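Local coordinates for dual function macrocyclase-peptidase POPB (PDB 5N4B), which cleaves peptide bonds after proline and also macrocyclises peptide precursors in the biosynthesis of the amanitin toxins, at residues F201-I206 / Q218-R223; K378-D383 / S461-Y466; T415-T420 / Y433-P438. The protein carries 1 engineered substitution. All coordinates share one frame; numbering follows the deposited sequence.

Interaction 1 (F201-I206 / Q218-R223); sequences FKFSTI and QRYPAR
Phe201 turns the edge of its ring to Gln218: CD1 lies 3.2 Å from Gln218 O, close to the ring plane, and the CA-H of Phe201 points at the same carbonyl. A single bridge pairs the backbones of Phe201 and Arg219 where strand 198-201 ends. Lys202 N gives Gln218 O a hydrogen bond of 3.2 Å, tilted 30° from the carbonyl plane. The carbonyl of Lys202 is met in return by the side-chain amide of Gln218: NE2 reaches Lys202 O at 3.0 Å, nearly straight at 171°, in the carbonyl plane and on a lone pair. An extended chain, with CG anti to the backbone N (chi1 179°), carries the amide there, and Tyr263 N holds its other end, OE1, so both ends of the amide are bonded. Lys202 CB packs on Tyr220 CE2 at 3.8 Å, while the ammonium group runs on to Asp168 O, a salt bridge with Asp232 and a cation-pi contact with Tyr169. Phe203 rests one face on Lys202 CG and presents CD2 to Tyr220 OH at 3.5 Å, the two side chains crossing at about a right angle. Ser204 OG accepts from Gln218 N at 3.0 Å and donates to Thr205 O, which fixes its hydroxyl. The loop 201-206 thus lies across the end of strand 214-219, linking neighbouring blades of the N-terminal beta-propeller, and its Phe203 ring meets the catalytic His699 steeply, placing this propeller loop at the charge relay site of a prolyl oligopeptidase.

Interaction 2 (K378-D383 / S461-Y466); sequences KRNVKD and STQVWY
Gln463 NE2 donates to Asn380 O over 2.9 Å in a nearly straight bond. The acceptor lies nearly in the glutamine amide plane, but NE2 stands above the Asn380 carbonyl plane, 38° out of it. Extended from the strand with CG anti to the backbone N (chi1 -175°), Gln463 carries its amide to the type I' turn that runs from Arg379 to Lys382. The other end of that amide faces Lys382, whose chain bends at chi3 to bring CE and NZ alongside OE1; the bond from Lys382 NZ to Gln463 OE1 is weak, at 3.4 Å. Val381 adds a light touch, with CG2 4.1 Å from Gln463 NE2. Farther along the strand, Asn380 ND2 approaches the edge of the Trp465 indole, 3.6 Å from CZ2, and the amide plane stands almost perpendicular to the ring, at 89°. Behind the turn, Lys378 NZ and Asp383 OD1 form a 2.8 Å salt bridge, and Lys378 has a second acidic partner in Asp505. One neutral amide therefore donates firmly to a backbone carbonyl and accepts weakly from a lysine across a surface seam between propeller and hydrolase domain, a polar join with one firm bond and little apolar burial.

Interaction 3 (T415-T420 / Y433-P438); sequences THFFLT and YDFTAP
Tyr433 faces Phe417 in an antiparallel hydrogen-bonded pair: Tyr433 N donates to Phe417 O at 2.9 Å, and Phe417 N returns a bond to Tyr433 O at 3.0 Å. Tyr433 CB sits over one face of the Phe417 ring, 3.5 Å from its centroid, a CH-pi contact. The two rings are nearly parallel, planes 11° apart, but displaced so that little of one covers the other. Phe417 reaches this place because CG lies between its backbone N and carbonyl carbon (chi1 60°), which swings the ring toward the neighbouring strand, while Tyr433 OH continues to Arg442. Asp434 and His416 form the next, antiparallel non-hydrogen-bonded pair. These are the two middle strands, 416-423 and 426-434, of a four-stranded propeller blade, joined as a beta hairpin, and the contact lies at the end away from the hairpin turn. Where the strand ends, Asp434 OD1 takes Thr436 N in an Asx turn and Thr436 OG1 as well, both from the same face of the carboxylate; a water donating to OD1 also bonds Thr415 OG1. Phe435 N extends the pairing with a 2.9 Å bond to Thr415 O, while its ring takes Tyr433 CE1 over one face and brings CE2 to the edge of Phe417, 3.8 Å from Phe417 CE2. Thr436 lays its methyl CG2 against Thr415 OG1 at 3.6 Å, the side chains crossing at about a right angle.

Interaction 1 bridges two blades of the N-terminal beta-propeller and interaction 3 lies within another, their centres about 35 Å apart. Interaction 1 closes first along the chain; interaction 2 then joins the turn between strands 372-379 and 382-388 to strand 459-467, an outermost strand of the mixed eight-stranded sheet in the hydrolase domain, and interaction 3 is nested in the loop it closes. Interactions 1 and 2 lie on opposite sides of the chain's centre, about 38 Å between centres, and interactions 2 and 3 come within about 7 Å at their nearest atoms. Two contacts thus touch the meeting of the domains, interaction 1 at the catalytic site and interaction 2 away from it.

Interaction 1 (F201-I206 / Q218-R223)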
loop_
_atom_site.group_PDB
_atom_site.type_symbol
_atom_site.label_atom_id
_atom_site.label_comp_id
_atom_site.label_asym_id
_atom_site.label_seq_id
_atom_site.Cartn_x
_atom_site.Cartn_y
_atom_site.Cartn_z
ATOM N N PHE A 201 0.286 19.524 -1.628
ATOM C CA PHE A 201 0.149 18.394 -2.529
ATOM C C PHE A 201 -0.221 17.140 -1.750
ATOM O O PHE A 201 0.413 16.798 -0.732
ATOM C CB PHE A 201 1.493 18.192 -3.246
ATOM C CG PHE A 201 1.639 16.884 -4.013
ATOM C CD1 PHE A 201 0.763 16.550 -4.996
ATOM C CD2 PHE A 201 2.694 16.030 -3.766
ATOM C CE1 PHE A 201 0.898 15.340 -5.697
ATOM C CE2 PHE A 201 2.857 14.855 -4.477
ATOM C CZ PHE A 201 1.974 14.522 -5.448
ATOM N N LYS A 202 -1.218 16.409 -2.242
ATOM C CA LYS A 202 -1.622 15.177 -1.599
ATOM C C LYS A 202 -2.539 14.379 -2.515
ATOM O O LYS A 202 -3.343 14.954 -3.248
ATOM C CB LYS A 202 -2.378 15.491 -0.292
ATOM C CG LYS A 202 -2.446 14.391 0.754
ATOM C CD LYS A 202 -3.137 14.891 2.016
ATOM C CE LYS A 202 -2.978 13.912 3.118
ATOM N NZ LYS A 202 -3.484 14.477 4.428
ATOM N N PHE A 203 -2.413 13.050 -2.448
ATOM C CA PHE A 203 -3.356 12.082 -3.037
ATOM C C PHE A 203 -3.407 12.093 -4.560
ATOM O O PHE A 203 -4.435 11.736 -5.148
ATOM C CB PHE A 203 -4.770 12.200 -2.442
ATOM C CG PHE A 203 -4.863 11.919 -0.959
ATOM C CD1 PHE A 203 -4.190 10.866 -0.394
ATOM C CD2 PHE A 203 -5.650 12.710 -0.145
ATOM C CE1 PHE A 203 -4.321 10.617 0.973
ATOM C CE2 PHE A 203 -5.789 12.444 1.217
ATOM C CZ PHE A 203 -5.088 11.395 1.755
ATOM N N SER A 204 -2.332 12.452 -5.237
ATOM C CA SER A 204 -2.230 12.191 -6.670
ATOM C C SER A 204 -0.781 11.902 -7.028
ATOM O O SER A 204 0.114 12.000 -6.198
ATOM C CB SER A 204 -2.782 13.346 -7.538
ATOM O OG SER A 204 -1.827 14.408 -7.740
ATOM N N THR A 205 -0.596 11.508 -8.278
ATOM C CA THR A 205 0.718 11.416 -8.899
ATOM C C THR A 205 1.163 12.806 -9.380
ATOM O O THR A 205 0.386 13.766 -9.378
ATOM C CB THR A 205 0.638 10.433 -10.086
ATOM O OG1 THR A 205 -0.480 10.763 -10.908
ATOM C CG2 THR A 205 0.486 9.001 -9.569
ATOM N N ILE A 206 2.425 12.892 -9.803
ATOM C CA ILE A 206 2.960 14.051 -10.513
ATOM C C ILE A 206 3.000 13.682 -11.986
ATOM O O ILE A 206 3.679 12.713 -12.362
ATOM C CB ILE A 206 4.365 14.399 -10.010
ATOM C CG1 ILE A 206 4.339 14.823 -8.538
ATOM C CG2 ILE A 206 5.029 15.440 -10.877
ATOM C CD1 ILE A 206 5.639 14.940 -7.899
ATOM N N GLN A 218 -2.325 17.317 -7.665
ATOM C CA GLN A 218 -3.502 17.619 -6.864
ATOM C C GLN A 218 -3.087 18.359 -5.602
ATOM O O GLN A 218 -2.163 17.946 -4.889
ATOM C CB GLN A 218 -4.259 16.365 -6.496
ATOM C CG GLN A 218 -5.488 16.683 -5.628
ATOM C CD GLN A 218 -6.366 15.485 -5.516
ATOM O OE1 GLN A 218 -7.432 15.444 -6.110
ATOM N NE2 GLN A 218 -5.905 14.453 -4.816
ATOM N N ARG A 219 -3.777 19.437 -5.312
ATOM C CA ARG A 219 -3.534 20.109 -4.056
ATOM C C ARG A 219 -4.829 20.502 -3.361
ATOM O O ARG A 219 -5.930 20.413 -3.903
ATOM C CB ARG A 219 -2.664 21.324 -4.200
ATOM C CG ARG A 219 -3.320 22.293 -5.137
ATOM C CD ARG A 219 -2.882 23.684 -4.872
ATOM N NE ARG A 219 -3.269 24.189 -3.554
ATOM C CZ ARG A 219 -2.994 25.415 -3.159
ATOM N NH1 ARG A 219 -2.341 26.240 -3.977
ATOM N NH2 ARG A 219 -3.377 25.787 -1.958
ATOM N N TYR A 220 -4.669 20.892 -2.140
ATOM C CA TYR A 220 -5.752 21.253 -1.251
ATOM C C TYR A 220 -5.675 22.712 -0.852
ATOM O O TYR A 220 -4.638 23.349 -1.054
ATOM C CB TYR A 220 -5.725 20.347 -0.038
ATOM C CG TYR A 220 -6.225 18.973 -0.399
ATOM C CD1 TYR A 220 -7.583 18.670 -0.315
ATOM C CD2 TYR A 220 -5.375 18.009 -0.918
ATOM C CE1 TYR A 220 -8.070 17.424 -0.650
ATOM C CE2 TYR A 220 -5.873 16.765 -1.273
ATOM C CZ TYR A 220 -7.207 16.494 -1.135
ATOM O OH TYR A 220 -7.666 15.225 -1.513
ATOM N N PRO A 221 -6.737 23.273 -0.275
ATOM C CA PRO A 221 -6.672 24.665 0.154
ATOM C C PRO A 221 -5.604 24.849 1.205
ATOM O O PRO A 221 -5.401 23.974 2.060
ATOM C CB PRO A 221 -8.066 24.926 0.722
ATOM C CG PRO A 221 -8.961 23.939 -0.032
ATOM C CD PRO A 221 -8.096 22.715 -0.186
ATOM N N ALA A 222 -4.930 26.002 1.129
ATOM C CA ALA A 222 -3.967 26.353 2.166
ATOM C C ALA A 222 -4.727 26.543 3.463
ATOM O O ALA A 222 -5.872 26.991 3.457
ATOM C CB ALA A 222 -3.230 27.643 1.789
ATOM N N ARG A 223 -4.114 26.124 4.560
ATOM C CA ARG A 223 -4.729 26.253 5.867
ATOM C C ARG A 223 -3.686 26.833 6.807
ATOM O O ARG A 223 -2.562 26.323 6.890
ATOM C CB ARG A 223 -5.240 24.878 6.350
ATOM C CG ARG A 223 -6.389 24.335 5.449
ATOM C CD ARG A 223 -6.941 22.980 5.907
ATOM N NE ARG A 223 -7.933 22.376 4.999
ATOM C CZ ARG A 223 -7.652 21.571 3.965
ATOM N NH1 ARG A 223 -6.388 21.292 3.666
ATOM N NH2 ARG A 223 -8.641 21.046 3.220
#

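Interaction 2 (K378-D383 / S461-Y466)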
loop_
_atom_site.group_PDB
_atom_site.type_symbol
_atom_site.label_atom_id
_atom_site.label_comp_id
_atom_site.label_asym_id
_atom_site.label_seq_id
_atom_site.Cartn_x
_atom_site.Cartn_y
_atom_site.Cartn_z
ATOM N N LYS A 378 -3.216 -11.819 -13.351
ATOM C CA LYS A 378 -3.141 -12.434 -12.036
ATOM C C LYS A 378 -4.095 -13.624 -12.051
ATOM O O LYS A 378 -5.305 -13.431 -12.063
ATOM C CB LYS A 378 -3.484 -11.433 -10.942
ATOM C CG LYS A 378 -3.187 -11.934 -9.540
ATOM C CD LYS A 378 -3.627 -10.985 -8.469
ATOM C CE LYS A 378 -2.933 -9.613 -8.583
ATOM N NZ LYS A 378 -1.464 -9.673 -8.500
ATOM N N ARG A 379 -3.557 -14.842 -12.103
ATOM C CA ARG A 379 -4.349 -16.056 -12.201
ATOM C C ARG A 379 -4.068 -16.856 -10.925
ATOM O O ARG A 379 -2.903 -17.193 -10.635
ATOM C CB ARG A 379 -3.936 -16.852 -13.445
ATOM C CG ARG A 379 -4.820 -18.082 -13.625
ATOM C CD ARG A 379 -4.242 -19.068 -14.676
ATOM N NE ARG A 379 -3.857 -18.291 -15.806
ATOM C CZ ARG A 379 -4.688 -17.801 -16.715
ATOM N NH1 ARG A 379 -5.995 -18.061 -16.664
ATOM N NH2 ARG A 379 -4.168 -17.035 -17.687
ATOM N N ASN A 380 -5.109 -17.137 -10.151
ATOM C CA ASN A 380 -4.914 -17.817 -8.872
ATOM C C ASN A 380 -3.898 -17.058 -8.007
ATOM O O ASN A 380 -3.116 -17.635 -7.262
ATOM C CB ASN A 380 -4.525 -19.291 -9.033
ATOM C CG ASN A 380 -5.566 -20.114 -9.693
ATOM O OD1 ASN A 380 -5.283 -20.861 -10.649
ATOM N ND2 ASN A 380 -6.744 -19.972 -9.237
ATOM N N VAL A 381 -3.959 -15.728 -8.054
ATOM C CA VAL A 381 -3.177 -14.820 -7.229
ATOM C C VAL A 381 -1.697 -14.877 -7.545
ATOM O O VAL A 381 -0.853 -14.437 -6.738
ATOM C CB VAL A 381 -3.455 -15.032 -5.723
ATOM C CG1 VAL A 381 -3.165 -13.725 -4.952
ATOM C CG2 VAL A 381 -4.876 -15.479 -5.457
ATOM N N LYS A 382 -1.356 -15.346 -8.734
ATOM C CA LYS A 382 0.026 -15.439 -9.176
ATOM C C LYS A 382 0.115 -14.780 -10.560
ATOM O O LYS A 382 -0.720 -15.017 -11.438
ATOM C CB LYS A 382 0.439 -16.908 -9.256
ATOM C CG LYS A 382 0.472 -17.584 -7.835
ATOM C CD LYS A 382 0.565 -19.088 -7.847
ATOM C CE LYS A 382 -0.763 -19.730 -8.178
ATOM N NZ LYS A 382 -0.564 -21.162 -8.300
ATOM N N ASP A 383 1.103 -13.935 -10.738
ATOM C CA ASP A 383 1.191 -13.104 -11.917
ATOM C C ASP A 383 1.858 -13.817 -13.085
ATOM O O ASP A 383 2.849 -14.552 -12.921
ATOM C CB ASP A 383 1.940 -11.813 -11.589
ATOM C CG ASP A 383 1.121 -10.854 -10.748
ATOM O OD1 ASP A 383 -0.145 -10.990 -10.639
ATOM O OD2 ASP A 383 1.692 -9.847 -10.240
ATOM N N SER A 461 6.905 -22.163 -0.997
ATOM C CA SER A 461 5.542 -21.687 -0.924
ATOM C C SER A 461 4.662 -22.582 -1.763
ATOM O O SER A 461 5.046 -23.027 -2.864
ATOM C CB SER A 461 5.367 -20.240 -1.334
ATOM O OG SER A 461 5.565 -20.089 -2.709
ATOM N N THR A 462 3.488 -22.849 -1.248
ATOM C CA THR A 462 2.458 -23.616 -1.958
ATOM C C THR A 462 1.133 -22.895 -1.769
ATOM O O THR A 462 1.008 -22.005 -0.927
ATOM C CB THR A 462 2.283 -25.042 -1.462
ATOM O OG1 THR A 462 1.927 -25.019 -0.060
ATOM C CG2 THR A 462 3.576 -25.859 -1.681
ATOM N N GLN A 463 0.157 -23.261 -2.555
ATOM C CA GLN A 463 -1.178 -22.723 -2.452
ATOM C C GLN A 463 -2.141 -23.873 -2.205
ATOM O O GLN A 463 -2.138 -24.871 -2.949
ATOM C CB GLN A 463 -1.535 -21.961 -3.725
ATOM C CG GLN A 463 -2.881 -21.255 -3.676
ATOM C CD GLN A 463 -3.075 -20.465 -4.952
ATOM O OE1 GLN A 463 -3.091 -21.027 -6.049
ATOM N NE2 GLN A 463 -3.199 -19.183 -4.803
ATOM N N VAL A 464 -2.926 -23.739 -1.164
ATOM C CA VAL A 464 -3.949 -24.715 -0.803
ATOM C C VAL A 464 -5.318 -24.037 -0.848
ATOM O O VAL A 464 -5.430 -22.815 -0.893
ATOM C CB VAL A 464 -3.677 -25.344 0.570
ATOM C CG1 VAL A 464 -2.345 -26.014 0.573
ATOM C CG2 VAL A 464 -3.764 -24.334 1.678
ATOM N N TRP A 465 -6.386 -24.830 -0.909
ATOM C CA TRP A 465 -7.734 -24.302 -0.944
ATOM C C TRP A 465 -8.510 -24.819 0.251
ATOM O O TRP A 465 -8.393 -25.992 0.621
ATOM C CB TRP A 465 -8.458 -24.684 -2.243
ATOM C CG TRP A 465 -7.845 -24.098 -3.467
ATOM C CD1 TRP A 465 -6.712 -24.511 -4.097
ATOM C CD2 TRP A 465 -8.348 -23.004 -4.197
ATOM N NE1 TRP A 465 -6.459 -23.693 -5.162
ATOM C CE2 TRP A 465 -7.473 -22.777 -5.269
ATOM C CE3 TRP A 465 -9.461 -22.195 -4.056
ATOM C CZ2 TRP A 465 -7.700 -21.730 -6.205
ATOM C CZ3 TRP A 465 -9.698 -21.200 -4.955
ATOM C CH2 TRP A 465 -8.816 -20.973 -6.034
ATOM N N TYR A 466 -9.285 -23.936 0.849
ATOM C CA TYR A 466 -10.158 -24.275 1.982
ATOM C C TYR A 466 -11.554 -23.735 1.702
ATOM O O TYR A 466 -11.780 -22.978 0.774
ATOM C CB TYR A 466 -9.607 -23.746 3.324
ATOM C CG TYR A 466 -9.628 -22.242 3.456
ATOM C CD1 TYR A 466 -8.622 -21.446 2.927
ATOM C CD2 TYR A 466 -10.648 -21.609 4.138
ATOM C CE1 TYR A 466 -8.652 -20.072 3.063
ATOM C CE2 TYR A 466 -10.671 -20.249 4.270
ATOM C CZ TYR A 466 -9.677 -19.487 3.747
ATOM O OH TYR A 466 -9.722 -18.114 3.903
#

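Interaction 3 (T415-T420 / Y433-P438)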
loop_
_atom_site.group_PDB
_atom_site.type_symbol
_atom_site.label_atom_id
_atom_site.label_comp_id
_atom_site.label_asym_id
_atom_site.label_seq_id
_atom_site.Cartn_x
_atom_site.Cartn_y
_atom_site.Cartn_z
ATOM N N THR A 415 12.888 1.098 -26.907
ATOM C CA THR A 415 12.947 -0.232 -27.485
ATOM C C THR A 415 13.167 -1.341 -26.474
ATOM O O THR A 415 13.560 -2.439 -26.866
ATOM C CB THR A 415 14.055 -0.318 -28.520
ATOM O OG1 THR A 415 15.303 0.032 -27.896
ATOM C CG2 THR A 415 13.740 0.627 -29.716
ATOM N N HIS A 416 12.935 -1.076 -25.193
ATOM C CA HIS A 416 13.073 -2.072 -24.129
ATOM C C HIS A 416 11.958 -1.842 -23.121
ATOM O O HIS A 416 11.323 -0.807 -23.063
ATOM C CB HIS A 416 14.443 -1.989 -23.411
ATOM C CG HIS A 416 14.613 -0.749 -22.627
ATOM N ND1 HIS A 416 15.105 0.425 -23.176
ATOM C CD2 HIS A 416 14.271 -0.461 -21.352
ATOM C CE1 HIS A 416 15.069 1.366 -22.249
ATOM N NE2 HIS A 416 14.560 0.858 -21.142
ATOM N N PHE A 417 11.765 -2.846 -22.278
ATOM C CA PHE A 417 11.021 -2.698 -21.045
ATOM C C PHE A 417 11.656 -3.586 -19.984
ATOM O O PHE A 417 12.435 -4.498 -20.288
ATOM C CB PHE A 417 9.525 -2.993 -21.198
ATOM C CG PHE A 417 9.171 -4.388 -21.664
ATOM C CD1 PHE A 417 8.967 -5.388 -20.751
ATOM C CD2 PHE A 417 8.996 -4.656 -23.024
ATOM C CE1 PHE A 417 8.608 -6.679 -21.215
ATOM C CE2 PHE A 417 8.648 -5.920 -23.464
ATOM C CZ PHE A 417 8.464 -6.918 -22.555
ATOM N N PHE A 418 11.285 -3.328 -18.724
ATOM C CA PHE A 418 11.698 -4.146 -17.609
ATOM C C PHE A 418 10.498 -4.753 -16.898
ATOM O O PHE A 418 9.364 -4.265 -16.949
ATOM C CB PHE A 418 12.473 -3.332 -16.544
ATOM C CG PHE A 418 13.714 -2.742 -17.055
ATOM C CD1 PHE A 418 14.848 -3.528 -17.235
ATOM C CD2 PHE A 418 13.766 -1.401 -17.406
ATOM C CE1 PHE A 418 15.991 -2.983 -17.766
ATOM C CE2 PHE A 418 14.964 -0.864 -17.922
ATOM C CZ PHE A 418 16.019 -1.662 -18.115
ATOM N N LEU A 419 10.785 -5.874 -16.232
ATOM C CA LEU A 419 9.874 -6.505 -15.282
ATOM C C LEU A 419 10.555 -6.571 -13.930
ATOM O O LEU A 419 11.735 -6.964 -13.837
ATOM C CB LEU A 419 9.477 -7.913 -15.695
ATOM C CG LEU A 419 8.914 -8.089 -17.081
ATOM C CD1 LEU A 419 8.764 -9.606 -17.383
ATOM C CD2 LEU A 419 7.632 -7.378 -17.240
ATOM N N THR A 420 9.826 -6.201 -12.887
ATOM C CA THR A 420 10.290 -6.416 -11.519
ATOM C C THR A 420 9.489 -7.571 -10.927
ATOM O O THR A 420 8.249 -7.568 -10.961
ATOM C CB THR A 420 10.229 -5.165 -10.668
ATOM O OG1 THR A 420 8.919 -4.667 -10.613
ATOM C CG2 THR A 420 11.071 -4.075 -11.305
ATOM N N TYR A 433 13.610 -6.880 -21.475
ATOM C CA TYR A 433 13.216 -7.302 -22.810
ATOM C C TYR A 433 13.718 -6.237 -23.774
ATOM O O TYR A 433 13.329 -5.064 -23.667
ATOM C CB TYR A 433 11.713 -7.483 -22.927
ATOM C CG TYR A 433 11.276 -8.126 -24.235
ATOM C CD1 TYR A 433 11.127 -7.369 -25.381
ATOM C CD2 TYR A 433 11.044 -9.487 -24.315
ATOM C CE1 TYR A 433 10.762 -7.930 -26.587
ATOM C CE2 TYR A 433 10.666 -10.072 -25.544
ATOM C CZ TYR A 433 10.522 -9.284 -26.641
ATOM O OH TYR A 433 10.158 -9.857 -27.829
ATOM N N ASP A 434 14.566 -6.649 -24.732
ATOM C CA ASP A 434 15.206 -5.729 -25.673
ATOM C C ASP A 434 14.731 -6.071 -27.077
ATOM O O ASP A 434 15.152 -7.088 -27.640
ATOM C CB ASP A 434 16.718 -5.886 -25.549
ATOM C CG ASP A 434 17.502 -5.046 -26.545
ATOM O OD1 ASP A 434 16.890 -4.257 -27.279
ATOM O OD2 ASP A 434 18.755 -5.203 -26.536
ATOM N N PHE A 435 13.875 -5.197 -27.652
ATOM C CA PHE A 435 13.312 -5.458 -28.978
ATOM C C PHE A 435 14.383 -5.407 -30.066
ATOM O O PHE A 435 14.141 -5.928 -31.146
ATOM C CB PHE A 435 12.223 -4.457 -29.332
ATOM C CG PHE A 435 10.892 -4.698 -28.678
ATOM C CD1 PHE A 435 9.944 -5.489 -29.272
ATOM C CD2 PHE A 435 10.622 -4.142 -27.441
ATOM C CE1 PHE A 435 8.699 -5.696 -28.661
ATOM C CE2 PHE A 435 9.391 -4.349 -26.810
ATOM C CZ PHE A 435 8.428 -5.121 -27.446
ATOM N N THR A 436 15.532 -4.773 -29.818
ATOM C CA THR A 436 16.574 -4.680 -30.828
ATOM C C THR A 436 17.430 -5.937 -30.927
ATOM O O THR A 436 18.204 -6.064 -31.885
ATOM C CB THR A 436 17.510 -3.468 -30.619
ATOM O OG1 THR A 436 18.404 -3.702 -29.544
ATOM C CG2 THR A 436 16.771 -2.194 -30.366
ATOM N N ALA A 437 17.308 -6.879 -29.998
ATOM C CA ALA A 437 18.138 -8.074 -29.992
ATOM C C ALA A 437 17.575 -9.131 -30.934
ATOM O O ALA A 437 16.392 -9.105 -31.288
ATOM C CB ALA A 437 18.171 -8.659 -28.581
ATOM N N PRO A 438 18.403 -10.109 -31.324
ATOM C CA PRO A 438 17.905 -11.238 -32.105
ATOM C C PRO A 438 16.723 -11.921 -31.436
ATOM O O PRO A 438 16.633 -11.984 -30.208
ATOM C CB PRO A 438 19.120 -12.171 -32.201
ATOM C CG PRO A 438 20.277 -11.305 -32.006
ATOM C CD PRO A 438 19.841 -10.236 -31.041
HETATM O O HOH W 1 16.740 -1.708 -26.321
#